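Putative iron-regulated protein A (Parabacteroides distasonis ATCC 8503, PDB 4ECG) is of unproven function but binds metal ions, calcium in the crystal, and is an imelysin-like, putative metalloendopeptidase of family M75. Local coordinates at residues Pro87-Glu92 against Ser248-Asp253; Gly260-Lys263 against Asn269-Gly272; Leu318-Met321 against Leu326-Leu329; Gln31-Val36 against Lys213-Ser218. All blocks are in the same frame, centred on the assembly; numbering follows the deposited sequence.

How the contacts relate
The four contacts are spread over one largely helical chain. Contact 1 lies nearest the middle, its centre about 6 Å from that of the chain, and brings the end of helix 71-89 to helix 239-259 beside bound calcium. The loop following helix 239-259 leads into contact 2, centred 21 Å away. Contacts 3 and 4 share one side of the chain, about 43 and 48 Å from contact 2 between centres, contact 4 being opposite contact 2, and they touch: Leu318 packs on Met32 and Val35. Along the chain contact 4 alternates with contact 1, and contacts 2 and 3 follow. Contacts 1 and 4 join early helices to later ones, whereas contacts 2 and 3 are local.

Contact 1: Pro87-Glu92 against Ser248-Asp253; sequences PWEQSE and SAKITD. With CA (calcium ion), chain F; CA (calcium ion), chain H.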
loop_
_atom_site.group_PDB
_atom_site.type_symbol
_atom_site.label_atom_id
_atom_site.label_comp_id
_atom_site.label_asym_id
_atom_site.label_seq_id
_atom_site.Cartn_x
_atom_site.Cartn_y
_atom_site.Cartn_z
ATOM N N PRO A 87 3.243 2.481 7.224
ATOM C CA PRO A 87 1.859 2.978 7.183
ATOM C C PRO A 87 1.331 3.187 5.785
ATOM O O PRO A 87 0.139 3.043 5.550
ATOM C CB PRO A 87 1.904 4.295 7.981
ATOM C CG PRO A 87 3.321 4.661 8.016
ATOM C CD PRO A 87 4.104 3.363 7.991
ATOM N N TRP A 88 2.216 3.493 4.857
ATOM C CA TRP A 88 1.788 3.642 3.498
ATOM C C TRP A 88 1.274 2.305 2.988
ATOM O O TRP A 88 0.240 2.251 2.344
ATOM C CB TRP A 88 2.917 4.163 2.610
ATOM C CG TRP A 88 2.639 4.016 1.138
ATOM C CD1 TRP A 88 3.312 3.219 0.257
ATOM C CD2 TRP A 88 1.600 4.663 0.342
ATOM N NE1 TRP A 88 2.791 3.320 -0.978
ATOM C CE2 TRP A 88 1.762 4.174 -0.999
ATOM C CE3 TRP A 88 0.601 5.566 0.606
ATOM C CZ2 TRP A 88 0.933 4.546 -2.030
ATOM C CZ3 TRP A 88 -0.240 5.955 -0.442
ATOM C CH2 TRP A 88 -0.079 5.449 -1.725
ATOM N N GLU A 89 1.980 1.220 3.247
ATOM C CA GLU A 89 1.538 -0.052 2.717
ATOM C C GLU A 89 0.326 -0.561 3.514
ATOM O O GLU A 89 -0.519 -1.260 2.968
ATOM C CB GLU A 89 2.668 -1.082 2.745
ATOM C CG GLU A 89 3.790 -0.867 1.781
ATOM C CD GLU A 89 3.367 -0.916 0.326
ATOM O OE1 GLU A 89 3.024 -1.978 -0.206
ATOM O OE2 GLU A 89 3.402 0.130 -0.308
ATOM N N GLN A 90 0.254 -0.192 4.797
ATOM C CA GLN A 90 -0.907 -0.447 5.637
ATOM C C GLN A 90 -2.118 0.385 5.233
ATOM O O GLN A 90 -3.177 0.291 5.868
ATOM C CB GLN A 90 -0.569 -0.276 7.131
ATOM C CG GLN A 90 0.380 -1.375 7.608
ATOM C CD GLN A 90 0.566 -1.457 9.107
ATOM O OE1 GLN A 90 0.133 -0.608 9.845
ATOM N NE2 GLN A 90 1.246 -2.487 9.543
ATOM N N SER A 91 -2.006 1.141 4.132
ATOM C CA SER A 91 -3.109 1.994 3.700
ATOM C C SER A 91 -3.652 1.610 2.354
ATOM O O SER A 91 -4.555 2.276 1.843
ATOM C CB SER A 91 -2.673 3.459 3.679
ATOM O OG SER A 91 -1.993 3.765 2.491
ATOM N N GLU A 92 -3.150 0.520 1.788
ATOM C CA GLU A 92 -3.548 0.128 0.445
ATOM C C GLU A 92 -4.925 -0.520 0.372
ATOM O O GLU A 92 -5.427 -0.739 -0.753
ATOM C CB GLU A 92 -2.479 -0.713 -0.257
ATOM C CG GLU A 92 -1.261 0.135 -0.672
ATOM C CD GLU A 92 -0.367 -0.473 -1.762
ATOM O OE1 GLU A 92 -0.874 -1.204 -2.648
ATOM O OE2 GLU A 92 0.858 -0.164 -1.741
ATOM N N SER A 248 -2.513 -11.887 -7.155
ATOM C CA SER A 248 -2.357 -11.968 -8.632
ATOM C C SER A 248 -1.257 -11.163 -9.251
ATOM O O SER A 248 -0.780 -11.571 -10.250
ATOM C CB SER A 248 -3.606 -11.486 -9.387
ATOM O OG SER A 248 -4.709 -12.106 -8.853
ATOM N N ALA A 249 -0.921 -9.997 -8.726
ATOM C CA ALA A 249 0.101 -9.134 -9.335
ATOM C C ALA A 249 1.431 -9.177 -8.608
ATOM O O ALA A 249 2.434 -9.495 -9.219
ATOM C CB ALA A 249 -0.385 -7.681 -9.425
ATOM N N LYS A 250 1.465 -8.802 -7.328
ATOM C CA LYS A 250 2.747 -8.528 -6.681
ATOM C C LYS A 250 3.553 -9.829 -6.477
ATOM O O LYS A 250 4.789 -9.820 -6.607
ATOM C CB LYS A 250 2.566 -7.819 -5.337
ATOM C CG LYS A 250 1.778 -6.529 -5.361
ATOM C CD LYS A 250 1.878 -5.786 -4.040
ATOM C CE LYS A 250 1.181 -4.418 -4.100
ATOM N NZ LYS A 250 1.493 -3.675 -2.827
ATOM N N ILE A 251 2.851 -10.918 -6.150
ATOM C CA ILE A 251 3.479 -12.199 -5.930
ATOM C C ILE A 251 3.527 -12.980 -7.253
ATOM O O ILE A 251 4.609 -13.434 -7.669
ATOM C CB ILE A 251 2.810 -13.019 -4.794
ATOM C CG1 ILE A 251 3.082 -12.384 -3.418
ATOM C CG2 ILE A 251 3.380 -14.438 -4.760
ATOM C CD1 ILE A 251 2.165 -12.841 -2.285
ATOM N N THR A 252 2.400 -13.069 -7.955
ATOM C CA THR A 252 2.282 -13.987 -9.116
ATOM C C THR A 252 3.150 -13.523 -10.267
ATOM O O THR A 252 3.858 -14.339 -10.850
ATOM C CB THR A 252 0.805 -14.283 -9.520
ATOM O OG1 THR A 252 0.157 -14.948 -8.423
ATOM C CG2 THR A 252 0.689 -15.194 -10.756
ATOM N N ASP A 253 3.184 -12.221 -10.529
ATOM C CA ASP A 253 3.768 -11.726 -11.789
ATOM C C ASP A 253 5.299 -11.893 -11.851
ATOM O O ASP A 253 5.835 -12.251 -12.922
ATOM C CB ASP A 253 3.346 -10.257 -12.148
ATOM C CG ASP A 253 1.848 -10.112 -12.624
ATOM O OD1 ASP A 253 1.150 -11.152 -12.869
ATOM O OD2 ASP A 253 1.379 -8.920 -12.759
HETATM CA CA CA F . 2.888 -0.337 -3.584
HETATM CA CA CA H . -1.415 -11.412 -12.813
HETATM O O HOH W 1 -3.812 -11.915 -12.956
HETATM O O HOH W 2 -2.474 -8.878 -12.623
HETATM O O HOH W 3 -1.144 -10.271 -15.004
#
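Lys250 NZ is gripped by two carboxylates of the 87-92 segment, and Asn291 OD1 accepts a further hydrogen bond from it. Glu92 OE1 stands 3.4 Å from Lys250 NZ, a salt bridge with a weak hydrogen bond, and Glu89 OE1 completes the network at 3.5 Å from the same nitrogen. The backbones are far apart, with 12.7 Å between Glu89 CA and Lys250 CA, and a lysine suits the place because its extended chain spans the gap head-on towards both glutamates. Glu89 lies at the end of helix 71-89, whereas Glu92 closes the type I turn that follows. Glu89 is bent at CG (chi2 -62°), and this brings its OE2 within 2.9 Å of Glu92 OE2, two acceptor oxygens drawn close together beside a calcium ion. The ion is bound by Glu92 OE2 at 2.7 Å and by Asp109. The two ends of the 248-253 segment, Ser248 O and Asp253 OD1, together with three waters, hold a second calcium ion. The first calcium ion and the ammonium group of Lys250 together probably offset the negative charge of the two buried carboxylates, consistent with a second-shell role for Lys250.

Contact 2: Gly260-Lys263 against Asn269-Gly272; sequences GSNK and NNPG
The amides of Asn262 and Asn270 meet almost flat, their planes only 19° apart, with the NH2 group of Asn270 directed at the oxygen of Asn262. Asn270 ND2 donates to Asn262 OD1 at 3.0 Å; the acceptor lies in the amide plane of Asn270, and the donor stands nearly in line with the C=O bond of Asn262. The second bond from Asn270 ND2 runs to Ser261 OG at 2.9 Å, with the hydroxyl tilted 24° out of that plane. One amide nitrogen therefore holds two neighbouring residues of the loop. The torsion of Ser261 (chi1 81°) lets its small hydroxyl also accept from Lys263 N, forming an ST turn, and reach back to Trp258 O. Beside these polar links, Ser261 CB rests against Pro271 CG at 4.0 Å. Asparagine suits position 270 because its two ends do different work: as ND2 binds the loop, OD1 accepts from Val273 N, capping helix 271-275 from the N-cap position. Asp267 takes the NH2 group of Asn262 and so ties in the intervening loop. The contact thus closes the surface connection from helix 239-259, whose Trp258 packs against Asn270, to the start of helix 271-275.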
loop_
_atom_site.group_PDB
_atom_site.type_symbol
_atom_site.label_atom_id
_atom_site.label_comp_id
_atom_site.label_asym_id
_atom_site.label_seq_id
_atom_site.Cartn_x
_atom_site.Cartn_y
_atom_site.Cartn_z
ATOM N N GLY A 260 9.722 -18.401 -16.607
ATOM C CA GLY A 260 10.228 -18.290 -17.958
ATOM C C GLY A 260 11.731 -17.993 -18.064
ATOM O O GLY A 260 12.253 -18.040 -19.160
ATOM N N SER A 261 12.448 -17.712 -16.960
ATOM C CA SER A 261 13.852 -17.227 -17.061
ATOM C C SER A 261 14.964 -18.281 -16.876
ATOM O O SER A 261 14.704 -19.469 -16.770
ATOM C CB SER A 261 14.072 -16.110 -16.034
ATOM O OG SER A 261 14.315 -16.654 -14.722
ATOM N N ASN A 262 16.207 -17.817 -16.815
ATOM C CA ASN A 262 17.376 -18.660 -16.511
ATOM C C ASN A 262 17.465 -19.109 -15.037
ATOM O O ASN A 262 18.324 -19.912 -14.705
ATOM C CB ASN A 262 18.700 -17.945 -16.921
ATOM C CG ASN A 262 18.925 -16.602 -16.196
ATOM O OD1 ASN A 262 18.198 -16.213 -15.280
ATOM N ND2 ASN A 262 19.936 -15.886 -16.618
ATOM N N LYS A 263 16.597 -18.588 -14.168
ATOM C CA LYS A 263 16.538 -18.928 -12.731
ATOM C C LYS A 263 17.857 -18.695 -11.950
ATOM O O LYS A 263 18.210 -19.437 -11.049
ATOM C CB LYS A 263 15.989 -20.332 -12.536
ATOM C CG LYS A 263 14.560 -20.494 -13.061
ATOM C CD LYS A 263 13.819 -21.715 -12.504
ATOM C CE LYS A 263 12.500 -21.971 -13.234
ATOM N NZ LYS A 263 11.627 -22.986 -12.566
ATOM N N ASN A 269 19.964 -8.910 -14.842
ATOM C CA ASN A 269 18.839 -8.762 -15.793
ATOM C C ASN A 269 17.746 -9.816 -15.729
ATOM O O ASN A 269 16.862 -9.846 -16.601
ATOM C CB ASN A 269 19.365 -8.663 -17.216
ATOM C CG ASN A 269 20.214 -7.437 -17.389
ATOM O OD1 ASN A 269 21.412 -7.556 -17.647
ATOM N ND2 ASN A 269 19.628 -6.254 -17.124
ATOM N N ASN A 270 17.776 -10.642 -14.685
ATOM C CA ASN A 270 16.736 -11.632 -14.496
ATOM C C ASN A 270 15.375 -10.953 -14.416
ATOM O O ASN A 270 15.173 -10.087 -13.581
ATOM C CB ASN A 270 16.970 -12.477 -13.263
ATOM C CG ASN A 270 15.930 -13.546 -13.114
ATOM O OD1 ASN A 270 14.867 -13.293 -12.536
ATOM N ND2 ASN A 270 16.213 -14.745 -13.648
ATOM N N PRO A 271 14.469 -11.300 -15.341
ATOM C CA PRO A 271 13.169 -10.611 -15.363
ATOM C C PRO A 271 12.288 -10.868 -14.120
ATOM O O PRO A 271 11.485 -10.026 -13.745
ATOM C CB PRO A 271 12.505 -11.129 -16.653
ATOM C CG PRO A 271 13.290 -12.371 -17.048
ATOM C CD PRO A 271 14.672 -12.182 -16.514
ATOM N N GLY A 272 12.427 -12.023 -13.495
ATOM C CA GLY A 272 11.757 -12.248 -12.244
ATOM C C GLY A 272 12.255 -11.293 -11.172
ATOM O O GLY A 272 11.446 -10.614 -10.525
#

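Contact 3: Leu318-Met321 against Leu326-Leu329; sequences LTKM and LDSL
The carboxylate of Asp327 turns one face to Lys320, whose CB sits over it at 4.0 Å from Asp327 CG. Lys320 CG follows at 3.9 Å from Asp327 OD2, the aliphatic stem covering the acid. CG of Lys320 is anti to the backbone N (chi1 -164°), and the extended chain carries the ammonium group past the acid: Lys320 NZ and Asp327 OD2 remain 5.7 Å apart, opposite charges without contact. The other oxygen, Asp327 OD1, is hydrogen-bonded to both His316 and Tyr299, which gives this buried acid its polar partners. Next to it, at Thr319 and Leu326, the packing is apolar. Thr319 CG2 meets Leu326 CG at 3.8 Å, the two side chains crossing at about a right angle, while Thr319 OG1 bonds back to Leu315 O. A threonine serves both needs: its methyl packs on the next helix, its hydroxyl bonds to its own. An alanine at Asp327 would keep the close CB contact with Lys320 N but would probably leave His316 and Tyr299 without their shared acceptor. The contact holds the consecutive helices 315-322 and 324-343 together, 5.1 Å apart at Lys320 CA and Asp327 CA, and helix 355-377 adjoins Thr319 through Val375 and Leu326 through Val374.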
loop_
_atom_site.group_PDB
_atom_site.type_symbol
_atom_site.label_atom_id
_atom_site.label_comp_id
_atom_site.label_asym_id
_atom_site.label_seq_id
_atom_site.Cartn_x
_atom_site.Cartn_y
_atom_site.Cartn_z
ATOM N N LEU A 318 -20.609 -6.345 12.130
ATOM C CA LEU A 318 -21.806 -6.419 11.297
ATOM C C LEU A 318 -21.873 -7.772 10.586
ATOM O O LEU A 318 -22.923 -8.408 10.573
ATOM C CB LEU A 318 -21.881 -5.286 10.288
ATOM C CG LEU A 318 -22.118 -3.860 10.792
ATOM C CD1 LEU A 318 -22.280 -2.949 9.567
ATOM C CD2 LEU A 318 -23.292 -3.769 11.743
ATOM N N THR A 319 -20.753 -8.249 10.053
ATOM C CA THR A 319 -20.746 -9.577 9.430
ATOM C C THR A 319 -21.113 -10.695 10.414
ATOM O O THR A 319 -21.896 -11.594 10.081
ATOM C CB THR A 319 -19.365 -9.848 8.849
ATOM O OG1 THR A 319 -18.990 -8.700 8.099
ATOM C CG2 THR A 319 -19.340 -11.103 7.992
ATOM N N LYS A 320 -20.542 -10.654 11.620
ATOM C CA LYS A 320 -20.884 -11.641 12.650
ATOM C C LYS A 320 -22.403 -11.705 12.860
ATOM O O LYS A 320 -23.004 -12.790 12.821
ATOM C CB LYS A 320 -20.154 -11.310 13.964
ATOM C CG LYS A 320 -20.112 -12.429 15.004
ATOM C CD LYS A 320 -19.211 -12.073 16.185
ATOM C CE LYS A 320 -19.579 -12.880 17.425
ATOM N NZ LYS A 320 -18.514 -12.776 18.464
HETATM N N MSE A 321 -23.006 -10.531 13.050
HETATM C CA MSE A 321 -24.456 -10.362 13.203
HETATM C C MSE A 321 -25.241 -10.960 12.022
HETATM O O MSE A 321 -26.258 -11.605 12.230
HETATM C CB MSE A 321 -24.764 -8.854 13.381
HETATM C CG MSE A 321 -26.255 -8.424 13.604
HETATM SE SE MSE A 321 -26.652 -6.601 12.881
HETATM C CE MSE A 321 -25.229 -5.668 13.926
ATOM N N LEU A 326 -19.621 -16.923 8.123
ATOM C CA LEU A 326 -18.904 -16.109 7.169
ATOM C C LEU A 326 -17.878 -15.268 7.912
ATOM O O LEU A 326 -16.737 -15.189 7.482
ATOM C CB LEU A 326 -19.865 -15.204 6.374
ATOM C CG LEU A 326 -19.261 -14.049 5.588
ATOM C CD1 LEU A 326 -18.294 -14.540 4.534
ATOM C CD2 LEU A 326 -20.415 -13.280 4.951
ATOM N N ASP A 327 -18.262 -14.642 9.018
ATOM C CA ASP A 327 -17.296 -13.834 9.782
ATOM C C ASP A 327 -16.126 -14.698 10.297
ATOM O O ASP A 327 -14.936 -14.332 10.235
ATOM C CB ASP A 327 -17.950 -13.145 10.981
ATOM C CG ASP A 327 -16.920 -12.543 11.912
ATOM O OD1 ASP A 327 -16.218 -11.630 11.455
ATOM O OD2 ASP A 327 -16.775 -12.991 13.066
ATOM N N SER A 328 -16.489 -15.849 10.830
ATOM C CA SER A 328 -15.513 -16.749 11.376
ATOM C C SER A 328 -14.587 -17.197 10.251
ATOM O O SER A 328 -13.385 -17.261 10.453
ATOM C CB SER A 328 -16.237 -17.903 12.024
ATOM O OG SER A 328 -15.305 -18.771 12.561
ATOM N N LEU A 329 -15.124 -17.428 9.051
ATOM C CA LEU A 329 -14.262 -17.822 7.927
ATOM C C LEU A 329 -13.282 -16.679 7.479
ATOM O O LEU A 329 -12.174 -16.958 6.987
ATOM C CB LEU A 329 -15.106 -18.310 6.747
ATOM C CG LEU A 329 -15.633 -19.736 6.763
ATOM C CD1 LEU A 329 -16.573 -19.847 5.566
ATOM C CD2 LEU A 329 -14.530 -20.831 6.723
#

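Contact 4: Gln31-Val36 against Lys213-Ser218; sequences QMSAVV and KKHDGS
Ser33 OG and His215 NE2 form the one hydrogen bond between these segments, 2.9 Å long. The hydroxyl comes to the edge of the imidazole, in the plane of the ring, and either partner could be the donor. Ser33 presents it from the side of helix 29-68 with OG anti to the backbone N (chi1 -170°). His215 is the residue that leaves helix 208-214, with positive phi (34°), and this turn of the chain swings its ring towards Ser33.

Nonpolar approach is looser. Val36 CG1 faces the second segment between Lys213 CA, 4.6 Å away, and His215 CD2 at 4.8 Å, a fit for a short branched side chain next to a backbone. Val225 and Ile222 also touch the His215 side chain.

Among the charged groups, Lys213 directs NZ to a salt bridge with Asp41, farther along helix 29-68. Beyond the histidine, Asp216 OD1 accepts from Ser218 N at 2.9 Å, an Asx turn, and from Ser218 OG at 2.8 Å, which is likely to steady the loop here.

A leucine in place of His215 would probably leave Ser33 OG without its mate and the loop less firmly tied to helix 29-68. Because a hydroxyl can donate or accept a hydrogen bond, the Ser33 bond is compatible with either neutral tautomer of the imidazole.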
loop_
_atom_site.group_PDB
_atom_site.type_symbol
_atom_site.label_atom_id
_atom_site.label_comp_id
_atom_site.label_asym_id
_atom_site.label_seq_id
_atom_site.Cartn_x
_atom_site.Cartn_y
_atom_site.Cartn_z
ATOM N N GLN A 31 -26.241 1.954 12.347
ATOM C CA GLN A 31 -25.168 0.977 12.668
ATOM C C GLN A 31 -24.063 1.013 11.625
ATOM O O GLN A 31 -22.889 1.024 11.939
ATOM C CB GLN A 31 -25.712 -0.456 12.769
ATOM C CG GLN A 31 -26.103 -0.887 14.171
ATOM C CD GLN A 31 -27.172 -1.979 14.226
ATOM O OE1 GLN A 31 -27.515 -2.597 13.231
ATOM N NE2 GLN A 31 -27.694 -2.210 15.413
HETATM N N MSE A 32 -24.476 1.005 10.366
HETATM C CA MSE A 32 -23.565 1.081 9.238
HETATM C C MSE A 32 -22.811 2.411 9.225
HETATM O O MSE A 32 -21.633 2.439 8.900
HETATM C CB MSE A 32 -24.340 0.911 7.924
HETATM C CG MSE A 32 -24.616 -0.553 7.544
HETATM SE SE MSE A 32 -25.698 -0.707 5.971
HETATM C CE MSE A 32 -27.341 0.020 6.616
ATOM N N SER A 33 -23.498 3.499 9.579
ATOM C CA SER A 33 -22.866 4.830 9.629
ATOM C C SER A 33 -21.731 4.880 10.693
ATOM O O SER A 33 -20.673 5.501 10.490
ATOM C CB SER A 33 -23.944 5.881 9.896
ATOM O OG SER A 33 -23.433 7.180 9.718
ATOM N N ALA A 34 -21.944 4.186 11.806
ATOM C CA ALA A 34 -20.928 4.122 12.896
ATOM C C ALA A 34 -19.691 3.303 12.464
ATOM O O ALA A 34 -18.574 3.599 12.869
ATOM C CB ALA A 34 -21.532 3.571 14.200
ATOM N N VAL A 35 -19.888 2.278 11.648
ATOM C CA VAL A 35 -18.764 1.525 11.102
ATOM C C VAL A 35 -17.898 2.434 10.202
ATOM O O VAL A 35 -16.667 2.474 10.332
ATOM C CB VAL A 35 -19.252 0.276 10.329
ATOM C CG1 VAL A 35 -18.143 -0.288 9.445
ATOM C CG2 VAL A 35 -19.839 -0.757 11.302
ATOM N N VAL A 36 -18.558 3.195 9.336
ATOM C CA VAL A 36 -17.874 4.157 8.449
ATOM C C VAL A 36 -17.176 5.241 9.270
ATOM O O VAL A 36 -16.028 5.563 9.013
ATOM C CB VAL A 36 -18.892 4.801 7.461
ATOM C CG1 VAL A 36 -18.232 5.891 6.639
ATOM C CG2 VAL A 36 -19.562 3.736 6.596
ATOM N N LYS A 213 -18.041 10.463 6.181
ATOM C CA LYS A 213 -18.882 10.356 7.384
ATOM C C LYS A 213 -20.330 10.786 7.087
ATOM O O LYS A 213 -21.249 10.127 7.525
ATOM C CB LYS A 213 -18.254 11.060 8.605
ATOM C CG LYS A 213 -17.031 10.273 9.146
ATOM C CD LYS A 213 -16.462 10.718 10.492
ATOM C CE LYS A 213 -15.778 12.067 10.413
ATOM N NZ LYS A 213 -14.572 12.107 11.258
ATOM N N LYS A 214 -20.532 11.832 6.285
ATOM C CA LYS A 214 -21.888 12.307 5.980
ATOM C C LYS A 214 -22.658 11.406 4.990
ATOM O O LYS A 214 -23.865 11.294 5.070
ATOM C CB LYS A 214 -21.841 13.756 5.450
ATOM C CG LYS A 214 -21.707 14.808 6.558
ATOM C CD LYS A 214 -20.926 16.046 6.118
ATOM C CE LYS A 214 -21.613 16.780 4.978
ATOM N NZ LYS A 214 -21.079 18.168 4.870
ATOM N N HIS A 215 -21.933 10.803 4.049
ATOM C CA HIS A 215 -22.472 9.942 2.979
ATOM C C HIS A 215 -23.835 10.353 2.477
ATOM O O HIS A 215 -24.769 9.557 2.412
ATOM C CB HIS A 215 -22.445 8.476 3.415
ATOM C CG HIS A 215 -23.094 8.212 4.754
ATOM N ND1 HIS A 215 -24.417 8.361 4.960
ATOM C CD2 HIS A 215 -22.542 7.775 5.974
ATOM C CE1 HIS A 215 -24.704 8.043 6.242
ATOM N NE2 HIS A 215 -23.548 7.689 6.859
ATOM N N ASP A 216 -23.975 11.627 2.152
ATOM C CA ASP A 216 -25.277 12.154 1.781
ATOM C C ASP A 216 -25.291 12.664 0.315
ATOM O O ASP A 216 -26.239 13.293 -0.081
ATOM C CB ASP A 216 -25.687 13.245 2.783
ATOM C CG ASP A 216 -24.782 14.490 2.724
ATOM O OD1 ASP A 216 -23.935 14.565 1.823
ATOM O OD2 ASP A 216 -24.930 15.411 3.563
ATOM N N GLY A 217 -24.247 12.362 -0.470
ATOM C CA GLY A 217 -24.133 12.786 -1.849
ATOM C C GLY A 217 -23.664 14.220 -2.036
ATOM O O GLY A 217 -23.670 14.724 -3.125
ATOM N N SER A 218 -23.242 14.896 -0.983
ATOM C CA SER A 218 -22.829 16.294 -1.126
ATOM C C SER A 218 -21.461 16.419 -1.795
ATOM O O SER A 218 -21.202 17.440 -2.442
ATOM C CB SER A 218 -22.829 17.024 0.235
ATOM O OG SER A 218 -21.958 16.394 1.173
#